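Side-chain contacts in nitronate monooxygenase family protein (Pseudomonas aeruginosa, PDB 4QIT), which uses flavin mononucleotide and molecular oxygen to oxidise alkyl nitronates, with the toxin propionate 3-nitronate as its best substrate: residues P306-Y309 with D310-A314; A344-L347 with L348-V352. The protein carries 1 engineered substitution. All blocks are in the same frame, centred on the assembly; numbering follows the deposited sequence.

Contact 1: residues P306-Y309 with D310-A314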
loop_
_atom_site.group_PDB
_atom_site.type_symbol
_atom_site.label_atom_id
_atom_site.label_comp_id
_atom_site.label_asym_id
_atom_site.label_seq_id
_atom_site.Cartn_x
_atom_site.Cartn_y
_atom_site.Cartn_z
ATOM N N PRO A 306 5.557 24.163 5.430
ATOM C CA PRO A 306 4.314 23.909 6.154
ATOM C C PRO A 306 3.358 25.117 6.162
ATOM O O PRO A 306 2.429 25.167 6.987
ATOM C CB PRO A 306 4.831 23.654 7.571
ATOM C CG PRO A 306 5.941 24.682 7.706
ATOM C CD PRO A 306 6.555 24.809 6.308
ATOM N N PHE A 307 3.581 26.084 5.269
ATOM C CA PHE A 307 2.718 27.256 5.193
ATOM C C PHE A 307 1.262 26.878 4.963
ATOM O O PHE A 307 0.360 27.509 5.516
ATOM C CB PHE A 307 3.207 28.226 4.100
ATOM C CG PHE A 307 4.618 28.703 4.304
ATOM C CD1 PHE A 307 4.881 29.800 5.120
ATOM C CD2 PHE A 307 5.680 28.055 3.683
ATOM C CE1 PHE A 307 6.187 30.236 5.315
ATOM C CE2 PHE A 307 6.985 28.486 3.873
ATOM C CZ PHE A 307 7.236 29.576 4.693
ATOM N N VAL A 308 1.024 25.866 4.130
ATOM C CA VAL A 308 -0.335 25.375 3.911
ATOM C C VAL A 308 -1.001 24.974 5.224
ATOM O O VAL A 308 -2.159 25.317 5.468
ATOM C CB VAL A 308 -0.361 24.192 2.924
ATOM C CG1 VAL A 308 -1.782 23.650 2.756
ATOM C CG2 VAL A 308 0.207 24.619 1.583
ATOM N N TYR A 309 -0.266 24.262 6.080
ATOM C CA TYR A 309 -0.841 23.856 7.363
ATOM C C TYR A 309 -1.189 25.047 8.259
ATOM O O TYR A 309 -2.153 24.989 9.012
ATOM C CB TYR A 309 0.054 22.844 8.095
ATOM C CG TYR A 309 -0.726 21.974 9.070
ATOM C CD1 TYR A 309 -1.997 21.520 8.749
ATOM C CD2 TYR A 309 -0.192 21.605 10.296
ATOM C CE1 TYR A 309 -2.723 20.721 9.615
ATOM C CE2 TYR A 309 -0.918 20.800 11.179
ATOM C CZ TYR A 309 -2.180 20.363 10.822
ATOM O OH TYR A 309 -2.919 19.566 11.674
ATOM N N ASP A 310 -0.423 26.129 8.167
ATOM C CA ASP A 310 -0.744 27.337 8.921
ATOM C C ASP A 310 -2.114 27.874 8.494
ATOM O O ASP A 310 -2.921 28.272 9.338
ATOM C CB ASP A 310 0.353 28.384 8.710
ATOM C CG ASP A 310 0.251 29.547 9.683
ATOM O OD1 ASP A 310 -0.137 29.331 10.851
ATOM O OD2 ASP A 310 0.559 30.693 9.279
ATOM N N ALA A 311 -2.389 27.857 7.193
ATOM C CA ALA A 311 -3.685 28.302 6.694
ATOM C C ALA A 311 -4.797 27.370 7.190
ATOM O O ALA A 311 -5.844 27.817 7.666
ATOM C CB ALA A 311 -3.681 28.385 5.155
ATOM N N THR A 312 -4.554 26.073 7.090
ATOM C CA THR A 312 -5.532 25.083 7.516
ATOM C C THR A 312 -5.819 25.197 9.010
ATOM O O THR A 312 -6.983 25.107 9.424
ATOM C CB THR A 312 -5.045 23.672 7.161
ATOM O OG1 THR A 312 -4.973 23.551 5.734
ATOM C CG2 THR A 312 -5.979 22.593 7.711
ATOM N N LYS A 313 -4.777 25.398 9.817
ATOM C CA LYS A 313 -4.973 25.564 11.261
ATOM C C LYS A 313 -5.872 26.756 11.582
ATOM O O LYS A 313 -6.740 26.678 12.458
ATOM C CB LYS A 313 -3.634 25.666 11.991
ATOM C CG LYS A 313 -2.955 24.333 12.175
ATOM C CD LYS A 313 -1.665 24.493 12.974
ATOM C CE LYS A 313 -1.449 23.339 13.930
ATOM N NZ LYS A 313 -0.580 23.758 15.075
ATOM N N ALA A 314 -5.693 27.848 10.850
ATOM C CA ALA A 314 -6.575 28.997 11.007
ATOM C C ALA A 314 -8.031 28.642 10.694
ATOM O O ALA A 314 -8.938 29.051 11.413
ATOM C CB ALA A 314 -6.108 30.148 10.132
#
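The carbonyls of Pro306 to Tyr309 accept four successive i to i+4 backbone hydrogen bonds from the amides of Asp310 to Lys313, the start of an alpha helix. Pro306 is the N-cap residue and follows a cis peptide bond. The bonds tighten along the turn: Asp310 N lies 3.2 Å from Pro306 O, whereas Lys313 N lies 2.8 Å from Tyr309 O.

The side-chain contact is an i, i+4 pair in which a lysine stem covers a tyrosine ring. Lys313 CG sits over the middle of one face of the Tyr309 ring, 4.2 Å from its centroid. It is 8° off the ring normal, a CH-pi contact. Tyr309 CG lies roughly anti to the backbone N (chi1 -155°), beside the carbonyl carbon, which leaves one ring face toward Lys313. Further out, Lys313 CE comes to 3.8 Å from Tyr309 CE2, so the aliphatic chain follows the ring toward its rim. Thr312 CB approaches Tyr309 CD1 obliquely at 4.1 Å.

Two polar side chains bond elsewhere in the chain. Thr312 OG1 bonds to Met278 O, and Asp310 OD2 accepts from Lys112 N. Both hold the helix start to neighbouring loops. Ala311 touches Leu93 and Leu96 on helix 86-101, where Phe307 also rests on Glu89. The Tyr309 side chain comes to about 6 Å from bound nitroethane at the nearest atoms. It is near the ligand but not among the residues that line its pocket.

The same lysine CG that covers the ring also lies against the backbone, with Lys313 CG 3.3 Å from Tyr309 O.

Contact 2: residues A344-L347 with L348-V352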
loop_
_atom_site.group_PDB
_atom_site.type_symbol
_atom_site.label_atom_id
_atom_site.label_comp_id
_atom_site.label_asym_id
_atom_site.label_seq_id
_atom_site.Cartn_x
_atom_site.Cartn_y
_atom_site.Cartn_z
ATOM N N ALA A 344 -2.890 3.137 27.869
ATOM C CA ALA A 344 -1.733 2.787 27.054
ATOM C C ALA A 344 -0.897 1.638 27.601
ATOM O O ALA A 344 -0.421 0.800 26.831
ATOM C CB ALA A 344 -0.874 4.017 26.800
ATOM N N ALA A 345 -0.734 1.582 28.923
ATOM C CA ALA A 345 -0.004 0.484 29.538
ATOM C C ALA A 345 -0.722 -0.847 29.292
ATOM O O ALA A 345 -0.076 -1.847 28.958
ATOM C CB ALA A 345 0.177 0.733 31.028
ATOM N N GLU A 346 -2.047 -0.856 29.438
ATOM C CA GLU A 346 -2.830 -2.052 29.112
ATOM C C GLU A 346 -2.706 -2.418 27.634
ATOM O O GLU A 346 -2.589 -3.593 27.288
ATOM C CB GLU A 346 -4.311 -1.901 29.495
ATOM C CG GLU A 346 -5.137 -3.169 29.194
ATOM C CD GLU A 346 -6.613 -3.071 29.584
ATOM O OE1 GLU A 346 -7.015 -2.103 30.275
ATOM O OE2 GLU A 346 -7.383 -3.981 29.195
ATOM N N LEU A 347 -2.734 -1.423 26.756
ATOM C CA LEU A 347 -2.579 -1.732 25.341
ATOM C C LEU A 347 -1.205 -2.352 25.065
ATOM O O LEU A 347 -1.116 -3.360 24.366
ATOM C CB LEU A 347 -2.837 -0.503 24.462
ATOM C CG LEU A 347 -2.590 -0.738 22.970
ATOM C CD1 LEU A 347 -3.510 -1.821 22.407
ATOM C CD2 LEU A 347 -2.752 0.556 22.180
ATOM N N LEU A 348 -0.144 -1.767 25.615
ATOM C CA LEU A 348 1.190 -2.336 25.458
ATOM C C LEU A 348 1.226 -3.797 25.945
ATOM O O LEU A 348 1.670 -4.695 25.220
ATOM C CB LEU A 348 2.234 -1.459 26.162
ATOM C CG LEU A 348 3.700 -1.582 25.739
ATOM C CD1 LEU A 348 4.339 -2.876 26.242
ATOM C CD2 LEU A 348 3.845 -1.466 24.209
ATOM N N ARG A 349 0.724 -4.028 27.156
ATOM C CA ARG A 349 0.619 -5.361 27.746
ATOM C C ARG A 349 -0.113 -6.330 26.814
ATOM O O ARG A 349 0.335 -7.463 26.589
ATOM C CB ARG A 349 -0.147 -5.234 29.068
ATOM C CG ARG A 349 0.202 -6.223 30.163
ATOM C CD ARG A 349 -0.490 -5.813 31.470
ATOM N NE ARG A 349 -0.106 -4.466 31.862
ATOM C CZ ARG A 349 -0.945 -3.474 32.167
ATOM N NH1 ARG A 349 -2.261 -3.642 32.147
ATOM N NH2 ARG A 349 -0.447 -2.294 32.502
ATOM N N THR A 350 -1.235 -5.870 26.271
ATOM C CA THR A 350 -2.070 -6.681 25.397
ATOM C C THR A 350 -1.343 -7.046 24.103
ATOM O O THR A 350 -1.404 -8.190 23.645
ATOM C CB THR A 350 -3.394 -5.957 25.085
ATOM O OG1 THR A 350 -4.117 -5.732 26.311
ATOM C CG2 THR A 350 -4.248 -6.790 24.153
ATOM N N LEU A 351 -0.656 -6.070 23.517
ATOM C CA LEU A 351 0.161 -6.320 22.335
ATOM C C LEU A 351 1.249 -7.354 22.585
ATOM O O LEU A 351 1.514 -8.199 21.725
ATOM C CB LEU A 351 0.779 -5.017 21.836
ATOM C CG LEU A 351 -0.227 -3.994 21.291
ATOM C CD1 LEU A 351 0.486 -2.680 21.063
ATOM C CD2 LEU A 351 -0.875 -4.482 20.000
ATOM N N VAL A 352 1.875 -7.300 23.756
ATOM C CA VAL A 352 2.898 -8.286 24.102
ATOM C C VAL A 352 2.309 -9.689 24.247
ATOM O O VAL A 352 2.897 -10.666 23.779
ATOM C CB VAL A 352 3.654 -7.887 25.387
ATOM C CG1 VAL A 352 4.581 -9.015 25.845
ATOM C CG2 VAL A 352 4.434 -6.593 25.146
HETATM O O HOH W 1 -6.663 -5.855 27.030
#
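The Arg349 guanidinium lies flat against the backbone of the preceding helical turn, with Ala345 O, Ala345 C and Glu346 CA over one of its faces. Ala345 O is offset toward the rim of the group. The two terminal nitrogens divide the surface between them. Arg349 NH2 lies 3.4 Å from Ala345 CB, and Arg349 NH1 lies 3.5 Å from Glu346 CA. A bend at chi3 (-58°) folds the arginine back onto this turn. The Glu346 carboxylate is turned only 18° from the guanidinium plane, yet Glu346 OE1 remains 5.3 Å from Arg349 NH1. Their opposite charges may attract, but no salt bridge forms. Both residues also touch a crystal neighbour, which may influence their positions.

Glu346 O is gripped twice by Thr350. The amide N completes the helical bond. Thr350 OG1 donates a second bond to Glu346 O at 2.8 Å, from the opposite face of the carbonyl plane to Thr350 N. This is a common helical use of threonine. OG1 sits beside the backbone N (chi1 -61°), which turns the hydroxyl back to that carbonyl. A water donates to Thr350 OG1 at 2.6 Å and to Glu346 OE2 at 3.0 Å, bridging the two side chains.

On the buried side, Leu347 CD1 meets Leu351 CG at 4.1 Å, an i, i+4 apolar pair.

The buried side chains pack helix 344-355 against the TIM barrel. Leu347 and Leu351 rest on Phe248 of helix 246-249, Leu348 and Leu351 meet Ile21 of strand 21-23, and Ala344 and Leu348 pack on helix 32-41.

In the fold
Both contacts are local and lie in series on successive helices, so neither closes a long loop and neither crosses the other. From the N terminus, the chain first runs through the eight parallel strands of the barrel. It then reaches contact 1 at the start of helix 307-320, which packs on helix 86-101. After a further connection it enters helix 344-355 and contact 2. This last helix returns to the start of the chain, packing against strand 21-23 and helix 32-41. The contact centres are about 35 Å apart, on opposite sides of the chain's centre. In contact 1, the Tyr309 side chain comes to about 6 Å from bound nitroethane; contact 2 has Leu351 beside Met244, a probable flavin-binding residue.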